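Local coordinates for possible transcriptional regulator, ArsR family protein (PDB 2OQG) that probably acts as a DNA-binding transcriptional regulator of the ArsR family, built on a winged helix-turn-helix fold, at residues 17-27 against 54-64. Numbering follows the deposited sequence. Where two conformers were deposited one is given.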
# COMPACT_ATOMS: atom_id res chain seq x y z
N ALA A 17 7.21 22.96 7.43
CA ALA A 17 7.65 21.78 6.69
C ALA A 17 8.13 22.22 5.30
O ALA A 17 9.16 21.75 4.82
CB ALA A 17 6.57 20.74 6.62
N LEU A 18 7.38 23.14 4.69
CA LEU A 18 7.62 23.55 3.30
C LEU A 18 8.71 24.68 3.23
O LEU A 18 8.99 25.20 2.16
CB LEU A 18 6.31 24.06 2.72
CG LEU A 18 5.21 23.01 2.58
CD1 LEU A 18 4.00 23.54 1.78
CD2 LEU A 18 5.75 21.74 1.88
N SER A 19 9.31 25.05 4.36
CA SER A 19 10.26 26.14 4.36
C SER A 19 11.68 25.64 4.08
O SER A 19 12.62 26.45 4.05
CB SER A 19 10.27 26.82 5.72
OG SER A 19 10.88 25.97 6.69
N ASP A 20 11.81 24.33 3.84
CA ASP A 20 13.12 23.68 3.67
C ASP A 20 13.26 23.02 2.32
O ASP A 20 12.46 22.18 1.99
CB ASP A 20 13.25 22.62 4.74
CG ASP A 20 14.60 21.96 4.72
OD1 ASP A 20 15.54 22.54 5.24
OD2 ASP A 20 14.70 20.85 4.16
N GLU A 21 14.29 23.42 1.56
CA GLU A 21 14.52 22.88 0.22
C GLU A 21 14.70 21.36 0.24
O GLU A 21 14.19 20.66 -0.61
CB GLU A 21 15.75 23.52 -0.40
CG GLU A 21 15.80 23.32 -1.89
CD GLU A 21 16.86 24.14 -2.55
OE1 GLU A 21 17.69 24.76 -1.83
OE2 GLU A 21 16.87 24.17 -3.80
N THR A 22 15.40 20.86 1.25
CA THR A 22 15.58 19.40 1.37
C THR A 22 14.23 18.66 1.51
O THR A 22 14.03 17.62 0.94
CB THR A 22 16.45 19.07 2.57
OG1 THR A 22 17.71 19.75 2.44
CG2 THR A 22 16.66 17.52 2.74
N ARG A 23 13.29 19.21 2.29
CA ARG A 23 11.96 18.59 2.39
C ARG A 23 11.25 18.63 1.04
O ARG A 23 10.54 17.69 0.74
CB ARG A 23 11.15 19.19 3.55
CG ARG A 23 11.73 18.64 4.87
CD ARG A 23 10.83 18.91 6.04
NE ARG A 23 10.82 20.29 6.46
CZ ARG A 23 11.62 20.80 7.40
NH1 ARG A 23 12.53 20.02 7.99
NH2 ARG A 23 11.50 22.08 7.76
N TRP A 24 11.42 19.70 0.24
CA TRP A 24 10.83 19.71 -1.11
C TRP A 24 11.42 18.62 -1.99
O TRP A 24 10.72 18.02 -2.81
CB TRP A 24 10.99 21.08 -1.78
CG TRP A 24 9.90 22.06 -1.34
CD1 TRP A 24 10.03 23.15 -0.50
CD2 TRP A 24 8.51 22.02 -1.72
NE1 TRP A 24 8.82 23.77 -0.32
CE2 TRP A 24 7.87 23.13 -1.09
CE3 TRP A 24 7.75 21.15 -2.51
CZ2 TRP A 24 6.49 23.37 -1.21
CZ3 TRP A 24 6.40 21.41 -2.67
CH2 TRP A 24 5.78 22.52 -2.03
N GLU A 25 12.73 18.40 -1.84
CA GLU A 25 13.46 17.34 -2.58
C GLU A 25 12.86 15.97 -2.22
O GLU A 25 12.66 15.12 -3.10
CB GLU A 25 14.96 17.33 -2.25
CG GLU A 25 15.65 18.71 -2.14
CD GLU A 25 15.87 19.38 -3.49
OE1 GLU A 25 15.89 18.67 -4.52
OE2 GLU A 25 16.04 20.62 -3.52
N ILE A 26 12.57 15.76 -0.93
CA ILE A 26 11.96 14.51 -0.47
C ILE A 26 10.54 14.39 -1.00
O ILE A 26 10.15 13.33 -1.51
CB ILE A 26 12.02 14.41 1.09
CG1 ILE A 26 13.48 14.29 1.59
CG2 ILE A 26 11.06 13.32 1.65
CD1 ILE A 26 13.61 14.43 3.08
N LEU A 27 9.78 15.47 -0.87
CA LEU A 27 8.38 15.43 -1.31
C LEU A 27 8.30 15.11 -2.79
O LEU A 27 7.44 14.33 -3.21
CB LEU A 27 7.66 16.79 -1.04
CG LEU A 27 7.31 16.93 0.44
CD1 LEU A 27 6.81 18.36 0.73
CD2 LEU A 27 6.19 15.96 0.92
N HIS A 54 13.02 14.32 8.95
CA HIS A 54 12.22 15.02 7.92
C HIS A 54 10.92 14.24 7.68
O HIS A 54 9.86 14.87 7.57
CB HIS A 54 12.99 15.12 6.63
CG HIS A 54 14.09 16.15 6.64
ND1 HIS A 54 13.91 17.44 7.08
CD2 HIS A 54 15.39 16.06 6.24
CE1 HIS A 54 15.04 18.11 6.95
NE2 HIS A 54 15.95 17.30 6.44
N LEU A 55 11.01 12.91 7.53
CA LEU A 55 9.81 12.10 7.27
C LEU A 55 8.80 12.22 8.41
O LEU A 55 7.60 12.34 8.18
CB LEU A 55 10.12 10.67 7.00
CG LEU A 55 10.81 10.42 5.68
CD1 LEU A 55 11.35 8.98 5.71
CD2 LEU A 55 9.86 10.69 4.44
N ASN A 56 9.31 12.21 9.64
CA ASN A 56 8.40 12.30 10.81
C ASN A 56 7.68 13.64 10.77
O ASN A 56 6.46 13.72 11.04
CB ASN A 56 9.18 12.11 12.13
CG ASN A 56 9.68 10.69 12.29
OD1 ASN A 56 9.22 9.80 11.58
ND2 ASN A 56 10.65 10.47 13.21
N ALA A 57 8.43 14.70 10.45
CA ALA A 57 7.85 16.06 10.41
C ALA A 57 6.81 16.11 9.31
O ALA A 57 5.67 16.65 9.52
CB ALA A 57 8.91 17.10 10.20
N LEU A 58 7.17 15.57 8.14
CA LEU A 58 6.21 15.54 7.02
C LEU A 58 4.95 14.71 7.32
O LEU A 58 3.81 15.11 6.92
CB LEU A 58 6.88 15.06 5.72
CG LEU A 58 7.96 15.98 5.21
CD1 LEU A 58 8.75 15.27 4.08
CD2 LEU A 58 7.35 17.33 4.69
N GLN A 59 5.09 13.57 7.99
CA GLN A 59 3.90 12.78 8.33
C GLN A 59 3.05 13.49 9.37
O GLN A 59 1.80 13.44 9.31
CB GLN A 59 4.30 11.39 8.85
CG GLN A 59 5.06 10.58 7.87
CD GLN A 59 5.51 9.25 8.46
OE1 GLN A 59 4.78 8.27 8.49
NE2 GLN A 59 6.71 9.25 8.98
N ALA A 60 3.72 14.17 10.31
CA ALA A 60 2.98 14.79 11.41
C ALA A 60 2.08 15.90 10.93
O ALA A 60 1.11 16.22 11.59
CB ALA A 60 3.96 15.34 12.52
N CYS A 61 2.44 16.56 9.84
CA CYS A 61 1.62 17.67 9.37
C CYS A 61 0.79 17.23 8.17
O CYS A 61 0.09 18.06 7.57
CB CYS A 61 2.51 18.88 9.07
SG CYS A 61 3.47 18.65 7.63
N GLY A 62 0.81 15.94 7.85
CA GLY A 62 -0.09 15.38 6.84
C GLY A 62 0.39 15.43 5.40
O GLY A 62 -0.37 15.11 4.47
N LEU A 63 1.64 15.80 5.19
CA LEU A 63 2.16 15.91 3.81
C LEU A 63 2.65 14.59 3.23
O LEU A 63 2.82 14.43 1.99
CB LEU A 63 3.33 16.91 3.77
CG LEU A 63 2.85 18.37 3.89
CD1 LEU A 63 4.02 19.29 4.12
CD2 LEU A 63 2.16 18.77 2.58
N VAL A 64 2.90 13.64 4.13
CA VAL A 64 3.40 12.28 3.78
C VAL A 64 2.65 11.25 4.58
O VAL A 64 2.29 11.50 5.78
CB VAL A 64 4.96 12.17 4.05
CG1 VAL A 64 5.44 10.77 4.05
CG2 VAL A 64 5.70 13.07 3.06
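Leu58 fits as a knob into a hole formed by Ala17, Arg23, Ile26 and Leu27. Its two branches divide the work. Leu58 CD1 lies 3.9 Å from CG2 of Ile26, and Leu58 CD2 lies 4.0 Å from CB of Ala17. This is the tightly packed, buried part of the contact. Beside it, CD2 of Leu27 reaches CG2 of Val64 at 3.6 Å. CD1 of Leu63 meets CD2 of Leu18 at 3.7 Å, and Leu82 of helix 80-107 also packs on both leucines. The other side is more polar and partly exposed, though Ile26 CD1 packs against His54 CB. There NH1 of Arg23 donates to ND1 of His54 over 3.1 Å, close to the imidazole plane, with the guanidinium turned 58° from the ring. Arg23 bends at chi3 (-73°), which lets its NE donate to Ala17 O at 2.8 Å on a carbonyl lone pair. Arg23 NH2 bonds to Ala16 O, which helps fix the group's rotation. A leucine in place of Arg23 would probably leave His54 ND1 and Ala17 O without these donors and the imidazole freer to turn. Asp20, at the N-cap of helix 21-32, accepts from Arg23 N. A Schellman motif with Gly62 closes helix 48-60. The axes of the short helical segments 21-27 and 54-60 cross at -76°. Helix 21-32 thus packs on the presumed recognition helix in the core of a winged helix-turn-helix domain, with wing strands 64-69 and 72-77 following.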